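Ent-copalyl diphosphate synthase (Streptomyces platensis, PDB 5BP8) belongs to the mainly helical terpene cyclase family related to squalene-hopene cyclases. Local coordinates at residues D68-V73 and P122-V127; W398-Y403 and W442-G447. All coordinates share one frame; numbering follows the deposited sequence.

Contact 1: D68-V73 and P122-V127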
ATOM      1  N   ASP A  68      -9.407  12.409   7.419  1.00 17.67           N
ATOM      2  CA  ASP A  68      -8.468  12.309   8.546  1.00 19.18           C
ATOM      3  C   ASP A  68      -7.022  12.689   8.197  1.00 18.34           C
ATOM      4  O   ASP A  68      -6.042  12.224   8.807  1.00 18.19           O
ATOM      5  CB  ASP A  68      -8.533  10.902   9.184  1.00 20.37           C
ATOM      6  CG  ASP A  68      -9.905  10.556   9.703  1.00 22.07           C
ATOM      7  OD1 ASP A  68     -10.632  11.480  10.072  1.00 25.05           O
ATOM      8  OD2 ASP A  68     -10.280   9.370   9.720  1.00 23.19           O
ATOM      9  N   GLY A  69      -6.880  13.522   7.174  1.00 16.81           N
ATOM     10  CA  GLY A  69      -5.584  13.978   6.762  1.00 16.42           C
ATOM     11  C   GLY A  69      -4.991  13.169   5.630  1.00 15.39           C
ATOM     12  O   GLY A  69      -3.944  13.538   5.114  1.00 15.49           O
ATOM     13  N   TYR A  70      -5.663  12.089   5.207  1.00 14.50           N
ATOM     14  CA  TYR A  70      -5.161  11.297   4.111  1.00 14.32           C
ATOM     15  C   TYR A  70      -5.334  12.116   2.807  1.00 14.17           C
ATOM     16  O   TYR A  70      -4.870  11.702   1.743  1.00 15.32           O
ATOM     17  CB  TYR A  70      -5.857   9.962   3.999  1.00 15.33           C
ATOM     18  CG  TYR A  70      -5.311   8.936   4.988  1.00 14.94           C
ATOM     19  CD1 TYR A  70      -4.189   8.187   4.684  1.00 15.30           C
ATOM     20  CD2 TYR A  70      -5.888   8.766   6.234  1.00 16.18           C
ATOM     21  CE1 TYR A  70      -3.657   7.264   5.580  1.00 15.56           C
ATOM     22  CE2 TYR A  70      -5.390   7.818   7.129  1.00 15.62           C
ATOM     23  CZ  TYR A  70      -4.264   7.083   6.807  1.00 15.61           C
ATOM     24  OH  TYR A  70      -3.733   6.150   7.683  1.00 15.68           O
ATOM     25  N   GLY A  71      -6.062  13.226   2.891  1.00 13.84           N
ATOM     26  CA  GLY A  71      -6.176  14.132   1.716  1.00 13.82           C
ATOM     27  C   GLY A  71      -4.971  15.019   1.484  1.00 13.84           C
ATOM     28  O   GLY A  71      -4.818  15.611   0.398  1.00 14.08           O
ATOM     29  N   LEU A  72      -4.101  15.167   2.478  1.00 14.09           N
ATOM     30  CA  LEU A  72      -3.037  16.189   2.376  1.00 14.94           C
ATOM     31  C   LEU A  72      -2.059  15.863   1.237  1.00 14.71           C
ATOM     32  O   LEU A  72      -1.855  16.675   0.307  1.00 13.69           O
ATOM     33  CB  LEU A  72      -2.293  16.338   3.702  1.00 16.12           C
ATOM     34  CG  LEU A  72      -1.070  17.281   3.690  1.00 16.96           C
ATOM     35  CD1 LEU A  72      -1.450  18.669   3.211  1.00 18.08           C
ATOM     36  CD2 LEU A  72      -0.439  17.328   5.066  1.00 17.97           C
ATOM     37  N   VAL A  73      -1.472  14.663   1.269  1.00 14.93           N
ATOM     38  CA  VAL A  73      -0.513  14.323   0.210  1.00 14.84           C
ATOM     39  C   VAL A  73      -1.109  14.321  -1.218  1.00 14.88           C
ATOM     40  O   VAL A  73      -0.562  14.959  -2.140  1.00 14.76           O
ATOM     41  CB  VAL A  73       0.215  13.011   0.519  1.00 15.59           C
ATOM     42  CG1 VAL A  73       0.926  12.484  -0.706  1.00 15.10           C
ATOM     43  CG2 VAL A  73       1.164  13.223   1.705  1.00 16.38           C
ATOM     44  N   PRO A 122      -1.267  11.843   8.510  1.00 20.57           N
ATOM     45  CA  PRO A 122      -1.001  10.431   8.719  1.00 20.39           C
ATOM     46  C   PRO A 122       0.390  10.030   8.276  1.00 20.68           C
ATOM     47  O   PRO A 122       1.014  10.682   7.415  1.00 18.69           O
ATOM     48  CB  PRO A 122      -2.046   9.715   7.856  1.00 20.52           C
ATOM     49  CG  PRO A 122      -2.788  10.765   7.090  1.00 20.56           C
ATOM     50  CD  PRO A 122      -2.420  12.104   7.631  1.00 20.02           C
ATOM     51  N   ASP A 123       0.880   8.941   8.863  1.00 20.84           N
ATOM     52  CA  ASP A 123       2.220   8.483   8.573  1.00 22.56           C
ATOM     53  C   ASP A 123       2.237   7.611   7.334  1.00 22.37           C
ATOM     54  O   ASP A 123       2.467   6.394   7.391  1.00 22.20           O
ATOM     55  CB  ASP A 123       2.798   7.774   9.799  1.00 25.96           C
ATOM     56  CG  ASP A 123       3.022   8.721  10.961  1.00 29.16           C
ATOM     57  OD1 ASP A 123       3.564   9.835  10.763  1.00 32.30           O
ATOM     58  OD2 ASP A 123       2.666   8.344  12.090  1.00 34.17           O
ATOM     59  N   THR A 124       2.005   8.251   6.179  1.00 20.47           N
ATOM     60  CA  THR A 124       2.124   7.571   4.925  1.00 20.13           C
ATOM     61  C   THR A 124       3.611   7.513   4.600  1.00 19.46           C
ATOM     62  O   THR A 124       4.451   8.193   5.219  1.00 20.75           O
ATOM     63  CB  THR A 124       1.332   8.283   3.803  1.00 19.46           C
ATOM     64  OG1 THR A 124       1.650   9.666   3.802  1.00 19.37           O
ATOM     65  CG2 THR A 124      -0.157   8.113   3.974  1.00 20.66           C
ATOM     66  N   ILE A 125       3.960   6.693   3.629  1.00 19.13           N
ATOM     67  CA  ILE A 125       5.361   6.413   3.388  1.00 19.84           C
ATOM     68  C   ILE A 125       6.057   7.599   2.705  1.00 20.18           C
ATOM     69  O   ILE A 125       5.600   8.090   1.668  1.00 18.96           O
ATOM     70  CB  ILE A 125       5.547   5.137   2.570  1.00 21.47           C
ATOM     71  CG1 ILE A 125       4.889   3.954   3.296  1.00 21.87           C
ATOM     72  CG2 ILE A 125       7.045   4.869   2.388  1.00 24.35           C
ATOM     73  CD1 ILE A 125       5.139   2.595   2.643  1.00 24.35           C
ATOM     74  N   GLY A 126       7.160   8.049   3.296  1.00 19.69           N
ATOM     75  CA  GLY A 126       7.936   9.166   2.718  1.00 20.26           C
ATOM     76  C   GLY A 126       7.301  10.561   2.838  1.00 19.63           C
ATOM     77  O   GLY A 126       7.748  11.512   2.192  1.00 19.23           O
ATOM     78  N   VAL A 127       6.289  10.696   3.682  1.00 19.60           N
ATOM     79  CA  VAL A 127       5.563  11.964   3.812  1.00 19.40           C
ATOM     80  C   VAL A 127       6.478  13.167   4.176  1.00 20.06           C
ATOM     81  O   VAL A 127       6.259  14.285   3.697  1.00 18.02           O
ATOM     82  CB  VAL A 127       4.387  11.833   4.783  1.00 18.91           C
ATOM     83  CG1 VAL A 127       4.838  11.551   6.224  1.00 19.67           C
ATOM     84  CG2 VAL A 127       3.527  13.072   4.723  1.00 19.68           C
TER
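Loop-to-loop packing at the N-terminal ends of two helices brings Pro-122 against Tyr-70 in a proline-tyrosine CH-pi contact. The pyrrolidine lies across one face of the phenol ring: Pro-122 CG stands 3.6 Å from the ring centroid, only 5° off the normal, while Pro-122 CB reaches toward the hydroxyl end and comes 3.6 Å from Tyr-70 CZ. The other rim of the proline presses on backbone, Pro-122 CD lying 3.3 Å from Gly-69 O. Having no side chain, Gly-69 lets the pyrrolidine close in this far. Gly-69 O also accepts Leu-72 N at 3.1 Å, closing a type I turn that leads into helix 72-86.

Thr-124 continues the apolar seam with its methyl, CG2 meeting Tyr-70 CE1 at 3.9 Å; its first torsion (chi1 49°) sets OG1 off toward Val-73 instead. Further along, the two valines touch branch to branch, Val-73 CG2 to Val-127 CG2 at 3.8 Å. No hydrogen bond spans the segments. The hydroxyl of buried Tyr-70 is hydrogen-bonded to His-496 NE2, which probably steadies the far end of the ring, and Trp-445 meets that ring nearly at a right angle. Such packing belongs to a mainly helical fold in which the turns before helices 72-86 and 127-144 are fastened together by proline, aromatic and branched side chains.

Contact 2: W398-Y403 and W442-G447; sequences WHASPY and WGRWQG
Buried and mixed in character, this is a contact between the start of helix 402-416 and the loop leading to helix 449-461, where Gln-436 and Trp-442 fit the glutamine and closing tryptophan of a QW motif, as in relatives of squalene-hopene cyclase. Trp-442 CB sits over one face of the Tyr-403 ring, 4.3 Å from its centroid, and Pro-402 CG lies on the opposite face. The indole itself meets the phenol obliquely, planes at 59°, with Trp-442 CD1 3.5 Å from Tyr-403 CE1. Water 1 joins the segments as well, lying 2.8 Å from Tyr-403 OH and accepting from Gly-443 N.

The direct polar link comes from Arg-444, which reaches over fully stretched (chi1 -178°, all later torsions also near 180°) so that NH1 donates to Ala-400 O at 2.8 Å. The bond falls on a carbonyl lone pair and in the guanidinium plane, with an N-H...O angle of 156°. One face of that guanidinium rests on the indole of Trp-445, whose CH2 also touches Ala-400 CB at 4.0 Å. Ser-401 OG caps the helix by accepting Tyr-403 N, and Glu-451 OE2 bonds to both Ser-401 OG and Arg-444 N. Bound to a carbonyl, laid on an indole and paired with Asp-68, Arg-444 is probably held rigid, its charge probably balanced in part by Asp-68.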
ATOM      1  N   TRP A 398       1.547  -0.089   8.284  1.00 21.69           N
ATOM      2  CA  TRP A 398       1.460  -0.252   6.829  1.00 20.58           C
ATOM      3  C   TRP A 398       0.046  -0.070   6.259  1.00 19.85           C
ATOM      4  O   TRP A 398      -0.116  -0.131   5.061  1.00 19.16           O
ATOM      5  CB  TRP A 398       1.978  -1.634   6.386  1.00 22.32           C
ATOM      6  CG  TRP A 398       3.426  -1.868   6.776  1.00 23.71           C
ATOM      7  CD1 TRP A 398       3.914  -2.905   7.521  1.00 24.50           C
ATOM      8  CD2 TRP A 398       4.557  -1.027   6.464  1.00 24.27           C
ATOM      9  NE1 TRP A 398       5.290  -2.772   7.670  1.00 24.26           N
ATOM     10  CE2 TRP A 398       5.701  -1.625   7.045  1.00 24.79           C
ATOM     11  CE3 TRP A 398       4.714   0.168   5.748  1.00 25.85           C
ATOM     12  CZ2 TRP A 398       6.980  -1.053   6.949  1.00 26.06           C
ATOM     13  CZ3 TRP A 398       5.993   0.736   5.653  1.00 26.78           C
ATOM     14  CH2 TRP A 398       7.107   0.117   6.241  1.00 26.47           C
ATOM     15  N   HIS A 399      -0.953   0.117   7.107  1.00 18.42           N
ATOM     16  CA  HIS A 399      -2.334   0.035   6.671  1.00 17.44           C
ATOM     17  C   HIS A 399      -3.159   1.015   7.484  1.00 17.46           C
ATOM     18  O   HIS A 399      -3.005   1.142   8.702  1.00 18.41           O
ATOM     19  CB  HIS A 399      -2.789  -1.404   6.821  1.00 17.58           C
ATOM     20  CG  HIS A 399      -3.951  -1.804   5.970  1.00 16.76           C
ATOM     21  ND1 HIS A 399      -5.235  -1.361   6.191  1.00 16.43           N
ATOM     22  CD2 HIS A 399      -4.031  -2.664   4.935  1.00 16.92           C
ATOM     23  CE1 HIS A 399      -6.051  -1.921   5.327  1.00 16.77           C
ATOM     24  NE2 HIS A 399      -5.344  -2.729   4.559  1.00 16.90           N
ATOM     25  N   ALA A 400      -4.073   1.702   6.801  1.00 17.11           N
ATOM     26  CA  ALA A 400      -4.988   2.653   7.433  1.00 17.02           C
ATOM     27  C   ALA A 400      -6.064   2.049   8.339  1.00 17.07           C
ATOM     28  O   ALA A 400      -6.642   2.765   9.133  1.00 18.05           O
ATOM     29  CB  ALA A 400      -5.678   3.477   6.336  1.00 17.06           C
ATOM     30  N   SER A 401      -6.367   0.759   8.185  1.00 18.08           N
ATOM     31  CA  SER A 401      -7.475   0.119   8.869  1.00 18.28           C
ATOM     32  C   SER A 401      -7.060  -0.699  10.114  1.00 18.76           C
ATOM     33  O   SER A 401      -6.156  -1.547  10.037  1.00 19.39           O
ATOM     34  CB  SER A 401      -8.183  -0.837   7.908  1.00 19.27           C
ATOM     35  OG  SER A 401      -9.262  -1.447   8.563  1.00 21.35           O
ATOM     36  N   PRO A 402      -7.750  -0.490  11.237  1.00 19.86           N
ATOM     37  CA  PRO A 402      -7.514  -1.390  12.368  1.00 19.79           C
ATOM     38  C   PRO A 402      -8.006  -2.808  12.098  1.00 20.30           C
ATOM     39  O   PRO A 402      -7.628  -3.760  12.838  1.00 20.17           O
ATOM     40  CB  PRO A 402      -8.296  -0.747  13.486  1.00 20.37           C
ATOM     41  CG  PRO A 402      -9.401  -0.017  12.830  1.00 20.67           C
ATOM     42  CD  PRO A 402      -8.876   0.435  11.497  1.00 19.57           C
ATOM     43  N   TYR A 403      -8.851  -2.974  11.077  1.00 19.18           N
ATOM     44  CA  TYR A 403      -9.366  -4.305  10.733  1.00 20.03           C
ATOM     45  C   TYR A 403      -8.265  -5.179  10.155  1.00 20.36           C
ATOM     46  O   TYR A 403      -8.217  -6.381  10.455  1.00 19.74           O
ATOM     47  CB  TYR A 403     -10.612  -4.203   9.843  1.00 20.57           C
ATOM     48  CG  TYR A 403     -11.660  -3.410  10.588  1.00 21.45           C
ATOM     49  CD1 TYR A 403     -12.348  -3.962  11.687  1.00 23.12           C
ATOM     50  CD2 TYR A 403     -11.905  -2.080  10.273  1.00 22.70           C
ATOM     51  CE1 TYR A 403     -13.265  -3.208  12.404  1.00 24.28           C
ATOM     52  CE2 TYR A 403     -12.822  -1.332  10.982  1.00 22.93           C
ATOM     53  CZ  TYR A 403     -13.493  -1.890  12.047  1.00 24.66           C
ATOM     54  OH  TYR A 403     -14.388  -1.097  12.740  1.00 26.22           O
ATOM     55  N   TRP A 442     -17.873  -4.267   7.848  1.00 20.73           N
ATOM     56  CA  TRP A 442     -16.977  -3.524   8.707  1.00 20.24           C
ATOM     57  C   TRP A 442     -16.163  -2.602   7.823  1.00 19.43           C
ATOM     58  O   TRP A 442     -15.936  -2.892   6.641  1.00 18.14           O
ATOM     59  CB  TRP A 442     -15.986  -4.421   9.424  1.00 20.15           C
ATOM     60  CG  TRP A 442     -16.446  -5.220  10.636  1.00 20.77           C
ATOM     61  CD1 TRP A 442     -16.269  -4.897  11.948  1.00 20.92           C
ATOM     62  CD2 TRP A 442     -17.066  -6.504  10.618  1.00 20.88           C
ATOM     63  NE1 TRP A 442     -16.728  -5.917  12.764  1.00 21.73           N
ATOM     64  CE2 TRP A 442     -17.225  -6.915  11.966  1.00 21.96           C
ATOM     65  CE3 TRP A 442     -17.458  -7.371   9.593  1.00 21.70           C
ATOM     66  CZ2 TRP A 442     -17.789  -8.129  12.309  1.00 22.18           C
ATOM     67  CZ3 TRP A 442     -18.019  -8.589   9.942  1.00 22.73           C
ATOM     68  CH2 TRP A 442     -18.189  -8.947  11.295  1.00 22.43           C
ATOM     69  N   GLY A 443     -15.705  -1.507   8.417  1.00 18.95           N
ATOM     70  CA  GLY A 443     -14.694  -0.694   7.812  1.00 19.16           C
ATOM     71  C   GLY A 443     -14.510   0.631   8.513  1.00 19.12           C
ATOM     72  O   GLY A 443     -15.418   1.104   9.210  1.00 19.29           O
ATOM     73  N   ARG A 444     -13.338   1.221   8.310  1.00 18.59           N
ATOM     74  CA  ARG A 444     -12.968   2.456   8.982  1.00 18.71           C
ATOM     75  C   ARG A 444     -13.838   3.651   8.602  1.00 19.06           C
ATOM     76  O   ARG A 444     -14.399   4.321   9.481  1.00 18.38           O
ATOM     77  CB  ARG A 444     -11.502   2.787   8.699  1.00 18.38           C
ATOM     78  CG  ARG A 444     -11.069   4.046   9.423  1.00 18.64           C
ATOM     79  CD  ARG A 444      -9.585   4.318   9.310  1.00 18.09           C
ATOM     80  NE  ARG A 444      -9.295   5.654   9.838  1.00 17.71           N
ATOM     81  CZ  ARG A 444      -8.071   6.154   9.999  1.00 17.82           C
ATOM     82  NH1 ARG A 444      -6.988   5.447   9.705  1.00 18.29           N
ATOM     83  NH2 ARG A 444      -7.929   7.387  10.466  1.00 18.95           N
ATOM     84  N   TRP A 445     -13.901   3.939   7.305  1.00 19.69           N
ATOM     85  CA  TRP A 445     -14.634   5.114   6.802  1.00 20.82           C
ATOM     86  C   TRP A 445     -15.997   4.727   6.197  1.00 22.00           C
ATOM     87  O   TRP A 445     -16.904   5.554   6.094  1.00 22.43           O
ATOM     88  CB  TRP A 445     -13.784   5.830   5.778  1.00 19.86           C
ATOM     89  CG  TRP A 445     -12.577   6.473   6.337  1.00 19.39           C
ATOM     90  CD1 TRP A 445     -12.538   7.392   7.338  1.00 20.86           C
ATOM     91  CD2 TRP A 445     -11.221   6.243   5.956  1.00 20.41           C
ATOM     92  NE1 TRP A 445     -11.251   7.770   7.595  1.00 20.12           N
ATOM     93  CE2 TRP A 445     -10.414   7.079   6.764  1.00 19.67           C
ATOM     94  CE3 TRP A 445     -10.604   5.404   5.023  1.00 20.24           C
ATOM     95  CZ2 TRP A 445      -9.024   7.116   6.662  1.00 20.03           C
ATOM     96  CZ3 TRP A 445      -9.214   5.461   4.892  1.00 21.58           C
ATOM     97  CH2 TRP A 445      -8.441   6.313   5.714  1.00 20.32           C
ATOM     98  N   GLN A 446     -16.144   3.461   5.830  1.00 20.82           N
ATOM     99  CA  GLN A 446     -17.387   2.918   5.316  1.00 22.56           C
ATOM    100  C   GLN A 446     -17.224   1.401   5.384  1.00 22.16           C
ATOM    101  O   GLN A 446     -16.106   0.910   5.517  1.00 21.34           O
ATOM    102  CB  GLN A 446     -17.563   3.320   3.834  1.00 24.42           C
ATOM    103  CG  GLN A 446     -16.486   2.708   2.954  1.00 25.74           C
ATOM    104  CD  GLN A 446     -16.385   3.331   1.591  1.00 28.53           C
ATOM    105  OE1 GLN A 446     -15.336   3.869   1.222  1.00 27.41           O
ATOM    106  NE2 GLN A 446     -17.484   3.286   0.831  1.00 31.74           N
ATOM    107  N   GLY A 447     -18.301   0.649   5.234  1.00 21.68           N
ATOM    108  CA  GLY A 447     -18.148  -0.792   4.997  1.00 21.92           C
ATOM    109  C   GLY A 447     -17.406  -1.079   3.711  1.00 21.20           C
ATOM    110  O   GLY A 447     -17.731  -0.522   2.639  1.00 21.14           O
TER
HETATM  111  O   HOH W   1     -16.770  -1.149  11.273  1.00 20.83           O

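Contact 1 is partly buried and contact 2 more deeply so, yet the two touch directly. Asp-68, at the exposed margin of 68-73, takes Trp-445 NE1 (2.8 Å from its OD2, a probable hydrogen bond) and forms a salt bridge with Arg-444, so the arginine charge of contact 2 is probably offset from contact 1. Tyr-70 adds apolar packing, with CD2 3.6 Å from Trp-445 CZ2 and its hydroxyl near Ala-400 CB. Their chemistry differs: contact 1 is joined mainly through proline, aromatic and aliphatic surfaces, whereas contact 2 adds an arginine-carbonyl bond and a bridging water. Both join loops that lead into helices, but of different helix pairs.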